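PDB 1QB7: adenine phosphoribosyltransferase from Leishmania donovani, which probably catalyses the transfer of the phosphoribosyl group of 5-phospho-alpha-D-ribose 1-diphosphate to adenine, giving AMP and diphosphate in purine salvage. Local coordinates for residues A[201-204]-A[205-209]; A[55-58]-A[59-63]; A[175-178]-A[179-182]; A[16-19]-A[20-24]. One frame throughout, in Å; residues are numbered along the deposited sequence.

Contacts 1 and 3 continue neighbouring strands of a small parallel sheet, their centres about 10 Å apart, and are joined by D205 N to S176 O (2.9 Å) and L203 O to S176 N (2.9 Å). Both lie near the adenine pocket: the side chain of I177 comes within about 4 Å of the bound base, that of D205 within about 6 Å. Contact 4, on helix 17-25, is tied to contact 1 by K23 NZ and A207 O (2.7 Å). At the start of that helix the H16 ring meets the F60 ring of contact 2 edge-to-face. Contact 2 is the most remote from the ligand, with the side chain of I57 about 14 Å from adenine.

Contact 1: A[201-204]-A[205-209]; sequences SLLS and DDALT
S204 holds the turn that follows it with two oxygens, one from its side chain and one from its backbone. The hydroxyl oxygen S204 OG accepts the N-H of D206 at 3.1 Å in a fairly straight bond (161° at the hydrogen), while the carbonyl oxygen S204 O takes the N-H of A207 at 2.9 Å. With chi1 at 165°, OG is swung away from the residue's own N to the carbonyl side, where it faces the amide two residues on. Serine suits the position because its hydroxyl is short enough to close this ST turn. The second bond comes in from well above the carbonyl plane of S204 (47° out of it), and the turn is carried on by L208 N bonding to D205 O at 3.0 Å.

The turn belongs to the phosphoribosyltransferase domain and leads the chain out of strand 203-204, an outer strand of a three-stranded parallel sheet beside the adenine pocket. R40, which binds AMP, donates to the backbone oxygens of D205 and L208, so the curl of the turn offers its carbonyls to a ligand-binding arginine.

Around this polar frame the packing is done by L203, whose two methyls divide the work. CD1 reaches A207 CB at 3.7 Å; alanine fits here, its single methyl also lying 3.3 Å from S204 O. CD2 meets L208 CD2 at 3.8 Å, the two leucine side chains crossing at a slant, and further out L203 and L202 rest on L22 of helix 17-25.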
loop_
_atom_site.group_PDB
_atom_site.type_symbol
_atom_site.label_atom_id
_atom_site.label_comp_id
_atom_site.label_asym_id
_atom_site.label_seq_id
_atom_site.Cartn_x
_atom_site.Cartn_y
_atom_site.Cartn_z
ATOM N N SER A 201 19.647 1.977 -2.080
ATOM C CA SER A 201 18.919 0.888 -2.722
ATOM C C SER A 201 19.460 -0.431 -2.191
ATOM O O SER A 201 20.641 -0.526 -1.849
ATOM C CB SER A 201 19.090 0.948 -4.240
ATOM O OG SER A 201 18.278 -0.012 -4.885
ATOM N N LEU A 202 18.598 -1.442 -2.125
ATOM C CA LEU A 202 18.992 -2.754 -1.629
ATOM C C LEU A 202 19.497 -3.672 -2.748
ATOM O O LEU A 202 20.267 -4.601 -2.495
ATOM C CB LEU A 202 17.827 -3.409 -0.888
ATOM C CG LEU A 202 17.194 -2.559 0.221
ATOM C CD1 LEU A 202 15.975 -3.269 0.781
ATOM C CD2 LEU A 202 18.214 -2.265 1.316
ATOM N N LEU A 203 19.076 -3.397 -3.979
ATOM C CA LEU A 203 19.484 -4.195 -5.127
ATOM C C LEU A 203 19.428 -3.372 -6.409
ATOM O O LEU A 203 18.557 -2.523 -6.572
ATOM C CB LEU A 203 18.573 -5.418 -5.282
ATOM C CG LEU A 203 19.025 -6.464 -6.310
ATOM C CD1 LEU A 203 20.161 -7.290 -5.723
ATOM C CD2 LEU A 203 17.874 -7.376 -6.708
ATOM N N SER A 204 20.385 -3.612 -7.301
ATOM C CA SER A 204 20.432 -2.938 -8.593
ATOM C C SER A 204 19.803 -3.889 -9.606
ATOM O O SER A 204 20.021 -5.096 -9.532
ATOM C CB SER A 204 21.878 -2.662 -9.005
ATOM O OG SER A 204 21.946 -2.329 -10.382
ATOM N N ASP A 205 19.047 -3.365 -10.565
ATOM C CA ASP A 205 18.439 -4.251 -11.553
ATOM C C ASP A 205 19.501 -4.965 -12.401
ATOM O O ASP A 205 19.195 -5.928 -13.096
ATOM C CB ASP A 205 17.412 -3.519 -12.428
ATOM C CG ASP A 205 18.051 -2.663 -13.491
ATOM O OD1 ASP A 205 19.053 -1.977 -13.184
ATOM O OD2 ASP A 205 17.537 -2.670 -14.632
ATOM N N ASP A 206 20.749 -4.502 -12.319
ATOM C CA ASP A 206 21.840 -5.139 -13.047
ATOM C C ASP A 206 22.092 -6.525 -12.476
ATOM O O ASP A 206 22.693 -7.373 -13.133
ATOM C CB ASP A 206 23.117 -4.299 -12.978
ATOM C CG ASP A 206 24.265 -4.903 -13.792
ATOM O OD1 ASP A 206 24.070 -5.152 -15.004
ATOM O OD2 ASP A 206 25.353 -5.150 -13.222
ATOM N N ALA A 207 21.618 -6.753 -11.255
ATOM C CA ALA A 207 21.772 -8.042 -10.601
ATOM C C ALA A 207 20.735 -9.038 -11.113
ATOM O O ALA A 207 20.873 -10.243 -10.912
ATOM C CB ALA A 207 21.645 -7.886 -9.104
ATOM N N LEU A 208 19.680 -8.530 -11.749
ATOM C CA LEU A 208 18.621 -9.381 -12.280
ATOM C C LEU A 208 19.011 -9.877 -13.655
ATOM O O LEU A 208 19.451 -9.105 -14.499
ATOM C CB LEU A 208 17.301 -8.618 -12.356
ATOM C CG LEU A 208 16.810 -8.016 -11.038
ATOM C CD1 LEU A 208 15.424 -7.443 -11.242
ATOM C CD2 LEU A 208 16.802 -9.063 -9.935
ATOM N N THR A 209 18.834 -11.171 -13.881
ATOM C CA THR A 209 19.187 -11.782 -15.155
ATOM C C THR A 209 17.973 -12.489 -15.754
ATOM O O THR A 209 16.849 -12.308 -15.285
ATOM C CB THR A 209 20.341 -12.803 -14.966
ATOM O OG1 THR A 209 19.904 -13.872 -14.119
ATOM C CG2 THR A 209 21.551 -12.137 -14.320
#

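Contact 2: A[55-58]-A[59-63]; sequences KAIR and DFLVQ
Within the regular alpha-helix 51-67, the four residues K55 to R58 meet the next turn through backbone bonds of the i to i+4 kind, from D59 N to K55 O at 2.8 Å through to V62 N and R58 O. Added to these is a salt bridge between adjacent residues, R58 and D59. The arginine chain bends at chi2 and chi3, folding back so that its guanidinium comes side-on to the carboxylate. NE and NH2 both donate to D59 OD1, each at 2.9 Å, and both approach from the same face of the carboxylate, whose plane is turned 28° from that of the guanidinium. The bonds are bent, at 146° and 140°, as is consistent with two donors converging on one oxygen. This grip would fix the guanidinium's rotation. NH1 forms a salt bridge with E92 of the second subunit, and M88 of helix 86-93 touches the same side chain; a long arginine can serve both partners.

Two further pairs pack one turn apart: I57 CG2 lies alongside L61 CD1 at 3.9 Å, and V62 CG2 rests against R58 CD at 3.7 Å.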
loop_
_atom_site.group_PDB
_atom_site.type_symbol
_atom_site.label_atom_id
_atom_site.label_comp_id
_atom_site.label_asym_id
_atom_site.label_seq_id
_atom_site.Cartn_x
_atom_site.Cartn_y
_atom_site.Cartn_z
ATOM N N LYS A 55 10.507 -10.261 5.329
ATOM C CA LYS A 55 11.027 -10.183 6.686
ATOM C C LYS A 55 12.462 -9.641 6.701
ATOM O O LYS A 55 12.819 -8.829 7.556
ATOM C CB LYS A 55 10.968 -11.557 7.360
ATOM C CG LYS A 55 11.350 -11.525 8.828
ATOM C CD LYS A 55 11.304 -12.898 9.455
ATOM C CE LYS A 55 11.840 -12.849 10.876
ATOM N NZ LYS A 55 11.803 -14.186 11.548
ATOM N N ALA A 56 13.266 -10.064 5.731
ATOM C CA ALA A 56 14.652 -9.614 5.634
ATOM C C ALA A 56 14.722 -8.103 5.411
ATOM O O ALA A 56 15.565 -7.423 5.998
ATOM C CB ALA A 56 15.378 -10.357 4.521
ATOM N N ILE A 57 13.828 -7.582 4.572
ATOM C CA ILE A 57 13.772 -6.147 4.287
ATOM C C ILE A 57 13.358 -5.405 5.553
ATOM O O ILE A 57 13.980 -4.416 5.940
ATOM C CB ILE A 57 12.741 -5.833 3.190
ATOM C CG1 ILE A 57 13.194 -6.420 1.854
ATOM C CG2 ILE A 57 12.519 -4.328 3.088
ATOM C CD1 ILE A 57 12.132 -6.391 0.794
ATOM N N ARG A 58 12.301 -5.898 6.195
ATOM C CA ARG A 58 11.784 -5.301 7.421
ATOM C C ARG A 58 12.873 -5.256 8.499
ATOM O O ARG A 58 13.135 -4.205 9.083
ATOM C CB ARG A 58 10.579 -6.111 7.910
ATOM C CG ARG A 58 9.744 -5.457 8.994
ATOM C CD ARG A 58 10.381 -5.564 10.371
ATOM N NE ARG A 58 10.740 -6.940 10.703
ATOM C CZ ARG A 58 9.896 -7.854 11.181
ATOM N NH1 ARG A 58 8.623 -7.549 11.401
ATOM N NH2 ARG A 58 10.334 -9.079 11.448
ATOM N N ASP A 59 13.514 -6.396 8.743
ATOM C CA ASP A 59 14.567 -6.482 9.756
ATOM C C ASP A 59 15.735 -5.543 9.486
ATOM O O ASP A 59 16.188 -4.838 10.382
ATOM C CB ASP A 59 15.099 -7.916 9.874
ATOM C CG ASP A 59 14.094 -8.871 10.480
ATOM O OD1 ASP A 59 13.149 -8.419 11.152
ATOM O OD2 ASP A 59 14.260 -10.091 10.292
ATOM N N PHE A 60 16.213 -5.539 8.246
ATOM C CA PHE A 60 17.338 -4.701 7.859
ATOM C C PHE A 60 17.074 -3.204 8.047
ATOM O O PHE A 60 17.840 -2.516 8.722
ATOM C CB PHE A 60 17.750 -4.997 6.411
ATOM C CG PHE A 60 18.950 -4.213 5.953
ATOM C CD1 PHE A 60 20.239 -4.708 6.151
ATOM C CD2 PHE A 60 18.798 -2.958 5.368
ATOM C CE1 PHE A 60 21.358 -3.963 5.776
ATOM C CE2 PHE A 60 19.911 -2.204 4.990
ATOM C CZ PHE A 60 21.194 -2.712 5.199
ATOM N N LEU A 61 15.987 -2.704 7.460
ATOM C CA LEU A 61 15.656 -1.284 7.558
ATOM C C LEU A 61 15.320 -0.832 8.977
ATOM O O LEU A 61 15.686 0.271 9.385
ATOM C CB LEU A 61 14.548 -0.923 6.565
ATOM C CG LEU A 61 15.005 -1.056 5.105
ATOM C CD1 LEU A 61 13.862 -0.772 4.142
ATOM C CD2 LEU A 61 16.167 -0.110 4.839
ATOM N N VAL A 62 14.649 -1.689 9.743
ATOM C CA VAL A 62 14.329 -1.352 11.128
ATOM C C VAL A 62 15.645 -1.181 11.902
ATOM O O VAL A 62 15.831 -0.186 12.604
ATOM C CB VAL A 62 13.440 -2.440 11.791
ATOM C CG1 VAL A 62 13.388 -2.241 13.302
ATOM C CG2 VAL A 62 12.025 -2.379 11.211
ATOM N N GLN A 63 16.571 -2.125 11.727
ATOM C CA GLN A 63 17.873 -2.063 12.397
ATOM C C GLN A 63 18.614 -0.803 11.981
ATOM O O GLN A 63 19.211 -0.113 12.808
ATOM C CB GLN A 63 18.715 -3.290 12.058
ATOM C CG GLN A 63 18.239 -4.555 12.749
ATOM C CD GLN A 63 18.735 -5.820 12.075
ATOM O OE1 GLN A 63 19.593 -5.772 11.188
ATOM N NE2 GLN A 63 18.182 -6.964 12.480
#

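Contact 3: A[175-178]-A[179-182]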
loop_
_atom_site.group_PDB
_atom_site.type_symbol
_atom_site.label_atom_id
_atom_site.label_comp_id
_atom_site.label_asym_id
_atom_site.label_seq_id
_atom_site.Cartn_x
_atom_site.Cartn_y
_atom_site.Cartn_z
ATOM N N LEU A 175 14.692 -1.708 -5.151
ATOM C CA LEU A 175 15.424 -1.869 -6.387
ATOM C C LEU A 175 15.681 -0.545 -7.091
ATOM O O LEU A 175 14.817 0.328 -7.128
ATOM C CB LEU A 175 14.619 -2.758 -7.326
ATOM C CG LEU A 175 15.313 -3.145 -8.629
ATOM C CD1 LEU A 175 16.338 -4.239 -8.353
ATOM C CD2 LEU A 175 14.276 -3.622 -9.616
ATOM N N SER A 176 16.872 -0.413 -7.665
ATOM C CA SER A 176 17.235 0.784 -8.416
ATOM C C SER A 176 17.553 0.391 -9.853
ATOM O O SER A 176 17.960 -0.747 -10.122
ATOM C CB SER A 176 18.447 1.472 -7.798
ATOM O OG SER A 176 19.543 0.582 -7.713
ATOM N N ILE A 177 17.316 1.323 -10.772
ATOM C CA ILE A 177 17.581 1.134 -12.199
ATOM C C ILE A 177 18.595 2.228 -12.539
ATOM O O ILE A 177 18.244 3.242 -13.148
ATOM C CB ILE A 177 16.311 1.387 -13.051
ATOM C CG1 ILE A 177 15.072 0.734 -12.419
ATOM C CG2 ILE A 177 16.534 0.896 -14.472
ATOM C CD1 ILE A 177 15.081 -0.771 -12.400
ATOM N N PRO A 178 19.874 2.026 -12.173
ATOM C CA PRO A 178 20.942 3.007 -12.424
ATOM C C PRO A 178 21.024 3.597 -13.836
ATOM O O PRO A 178 21.422 4.755 -14.011
ATOM C CB PRO A 178 22.209 2.243 -12.025
ATOM C CG PRO A 178 21.830 0.805 -12.237
ATOM C CD PRO A 178 20.442 0.756 -11.691
ATOM N N PHE A 179 20.601 2.821 -14.830
ATOM C CA PHE A 179 20.633 3.265 -16.217
ATOM C C PHE A 179 19.813 4.534 -16.427
ATOM O O PHE A 179 20.153 5.368 -17.265
ATOM C CB PHE A 179 20.117 2.156 -17.134
ATOM C CG PHE A 179 20.132 2.517 -18.589
ATOM C CD1 PHE A 179 21.315 2.472 -19.318
ATOM C CD2 PHE A 179 18.962 2.901 -19.235
ATOM C CE1 PHE A 179 21.333 2.807 -20.671
ATOM C CE2 PHE A 179 18.971 3.237 -20.589
ATOM C CZ PHE A 179 20.160 3.188 -21.308
ATOM N N LEU A 180 18.732 4.671 -15.666
ATOM C CA LEU A 180 17.854 5.828 -15.775
ATOM C C LEU A 180 18.372 7.083 -15.074
ATOM O O LEU A 180 17.739 8.137 -15.128
ATOM C CB LEU A 180 16.452 5.461 -15.296
ATOM C CG LEU A 180 15.760 4.429 -16.189
ATOM C CD1 LEU A 180 14.506 3.893 -15.520
ATOM C CD2 LEU A 180 15.434 5.062 -17.539
ATOM N N LYS A 181 19.509 6.952 -14.396
ATOM C CA LYS A 181 20.179 8.067 -13.716
ATOM C C LYS A 181 19.333 9.036 -12.874
ATOM O O LYS A 181 19.605 10.236 -12.841
ATOM C CB LYS A 181 21.016 8.851 -14.737
ATOM C CG LYS A 181 22.164 8.047 -15.332
ATOM C CD LYS A 181 22.686 8.674 -16.609
ATOM C CE LYS A 181 23.794 7.826 -17.214
ATOM N NZ LYS A 181 24.142 8.270 -18.596
ATOM N N ALA A 182 18.352 8.501 -12.152
ATOM C CA ALA A 182 17.481 9.315 -11.305
ATOM C C ALA A 182 18.262 10.086 -10.239
ATOM O O ALA A 182 18.048 11.286 -10.058
ATOM C CB ALA A 182 16.418 8.441 -10.650
HETATM O O HOH W 1 17.482 5.575 -11.804
#
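The contact rests chiefly on I177, P178 and F179, and each has a different part in it. I177 meets L180: its CG2 methyl, anti to the residue's own backbone N (chi1 of -44° is measured to CG1), lies 3.8 Å from L180 CD1, and the two side chains run side by side in the same direction. A beta-branched residue suits the spot, since one branch packs on the turn and the side chain also lies near the bound adenine and V147.

P178 carries the bend. Its ring fixes phi near -48°, a value that fits the start of a 3-10 turn, and proline, with no N-H to offer, is well tolerated in the first turn of a helix or 3-10 segment.

Two overlapping i to i+3 bonds build the turn, L180 N to I177 O and K181 N to P178 O, both at 2.9 Å. It lies in the beta-alpha-beta crossover that connects strand 167-173 through helix 182-192 to its parallel neighbour 199-201; strands 175-176 and 203-204 continue these two in the small sheet. K181, in a left-handed backbone conformation, is the N-cap residue of that helix. A water bridges the same junction, donating to I177 O at 2.8 Å and accepting from A182 N at 3.1 Å, which gives the carbonyl of I177 two donors.

In F179, CG stands anti to the backbone N (chi1 -179°), which sends the exposed phenyl ring away from the turn. L180 in turn rests on A149, which lines the adenine pocket.

Contact 4: A[16-19]-A[20-24]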
loop_
_atom_site.group_PDB
_atom_site.type_symbol
_atom_site.label_atom_id
_atom_site.label_comp_id
_atom_site.label_asym_id
_atom_site.label_seq_id
_atom_site.Cartn_x
_atom_site.Cartn_y
_atom_site.Cartn_z
ATOM N N HIS A 16 25.733 -9.345 1.093
ATOM C CA HIS A 16 24.740 -9.335 2.165
ATOM C C HIS A 16 23.612 -10.323 1.896
ATOM O O HIS A 16 23.165 -10.464 0.762
ATOM C CB HIS A 16 24.159 -7.932 2.336
ATOM C CG HIS A 16 23.468 -7.728 3.646
ATOM N ND1 HIS A 16 22.243 -8.288 3.936
ATOM C CD2 HIS A 16 23.841 -7.047 4.754
ATOM C CE1 HIS A 16 21.894 -7.962 5.169
ATOM N NE2 HIS A 16 22.846 -7.209 5.687
ATOM N N ALA A 17 23.167 -11.012 2.944
ATOM C CA ALA A 17 22.089 -11.990 2.826
ATOM C C ALA A 17 20.818 -11.394 2.196
ATOM O O ALA A 17 20.133 -12.063 1.422
ATOM C CB ALA A 17 21.777 -12.596 4.194
ATOM N N LEU A 18 20.515 -10.138 2.518
ATOM C CA LEU A 18 19.336 -9.468 1.973
ATOM C C LEU A 18 19.459 -9.249 0.462
ATOM O O LEU A 18 18.492 -9.439 -0.283
ATOM C CB LEU A 18 19.100 -8.129 2.684
ATOM C CG LEU A 18 18.032 -7.191 2.099
ATOM C CD1 LEU A 18 16.678 -7.892 1.986
ATOM C CD2 LEU A 18 17.925 -5.949 2.960
ATOM N N SER A 19 20.642 -8.832 0.020
ATOM C CA SER A 19 20.897 -8.595 -1.397
ATOM C C SER A 19 20.744 -9.890 -2.187
ATOM O O SER A 19 20.182 -9.914 -3.287
ATOM C CB SER A 19 22.306 -8.040 -1.586
ATOM O OG SER A 19 22.627 -7.940 -2.957
ATOM N N GLN A 20 21.251 -10.966 -1.597
ATOM C CA GLN A 20 21.201 -12.294 -2.184
ATOM C C GLN A 20 19.764 -12.787 -2.285
ATOM O O GLN A 20 19.364 -13.353 -3.297
ATOM C CB GLN A 20 22.001 -13.265 -1.311
ATOM C CG GLN A 20 23.480 -12.944 -1.196
ATOM C CD GLN A 20 24.255 -13.392 -2.408
ATOM O OE1 GLN A 20 25.006 -14.364 -2.345
ATOM N NE2 GLN A 20 24.069 -12.695 -3.531
ATOM N N LEU A 21 19.000 -12.577 -1.218
ATOM C CA LEU A 21 17.611 -13.008 -1.152
ATOM C C LEU A 21 16.760 -12.271 -2.182
ATOM O O LEU A 21 15.882 -12.861 -2.807
ATOM C CB LEU A 21 17.084 -12.785 0.268
ATOM C CG LEU A 21 15.854 -13.549 0.754
ATOM C CD1 LEU A 21 15.912 -15.004 0.345
ATOM C CD2 LEU A 21 15.785 -13.427 2.261
ATOM N N LEU A 22 17.040 -10.985 -2.365
ATOM C CA LEU A 22 16.317 -10.163 -3.333
ATOM C C LEU A 22 16.602 -10.629 -4.753
ATOM O O LEU A 22 15.696 -10.716 -5.580
ATOM C CB LEU A 22 16.708 -8.692 -3.182
ATOM C CG LEU A 22 16.120 -7.976 -1.970
ATOM C CD1 LEU A 22 16.799 -6.632 -1.771
ATOM C CD2 LEU A 22 14.627 -7.805 -2.162
ATOM N N LYS A 23 17.867 -10.937 -5.027
ATOM C CA LYS A 23 18.279 -11.405 -6.346
ATOM C C LYS A 23 17.601 -12.749 -6.657
ATOM O O LYS A 23 17.224 -13.022 -7.795
ATOM C CB LYS A 23 19.802 -11.541 -6.371
ATOM C CG LYS A 23 20.407 -12.032 -7.669
ATOM C CD LYS A 23 21.901 -12.247 -7.460
ATOM C CE LYS A 23 22.581 -12.924 -8.639
ATOM N NZ LYS A 23 22.562 -12.097 -9.878
ATOM N N LYS A 24 17.419 -13.561 -5.621
ATOM C CA LYS A 24 16.798 -14.874 -5.740
ATOM C C LYS A 24 15.282 -14.781 -5.905
ATOM O O LYS A 24 14.700 -15.496 -6.717
ATOM C CB LYS A 24 17.140 -15.713 -4.503
ATOM C CG LYS A 24 16.487 -17.088 -4.444
ATOM C CD LYS A 24 16.753 -17.758 -3.093
ATOM C CE LYS A 24 15.921 -19.026 -2.894
ATOM N NZ LYS A 24 16.278 -20.112 -3.850
HETATM O O HOH W 2 22.745 -10.037 -5.091
#
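L22 reaches back along helix 17-25 onto L18, one turn earlier. CB lies 3.5 Å from the carbonyl oxygen L18 O, and CG comes closer still, at 3.3 Å. The tip CD1 then touches both L18 O, at 3.6 Å, and L18 CD1, at 4.0 Å, where the two side chains cross. Having CG anti to its own carbonyl carbon (chi1 -75°) lays the leucine over the preceding turn, which suits a residue that must fill a buried helix face.

The backbone is held by the i to i+4 bonds, such as L22 N to L18 O and Q20 N to H16 O. The helix starts at H16, the N-cap residue: ND1 accepts the N-H of L18 at 2.9 Å, with the donor 5° out of the ring plane, so the imidazole caps a first-turn amide that has no helical carbonyl before it to bond to. On the outer face, Q20 CG packs 3.2 Å from H16 O. Separately, a water donates to S19 OG at 3.0 Å.

The helix is wedged between helix 51-67 and strand 203-204, with I174 of a loop also touching L22: L18 leans on A56 of helix 51-67, L21 and L22 on its T53, while S19 packs on L203 of the strand.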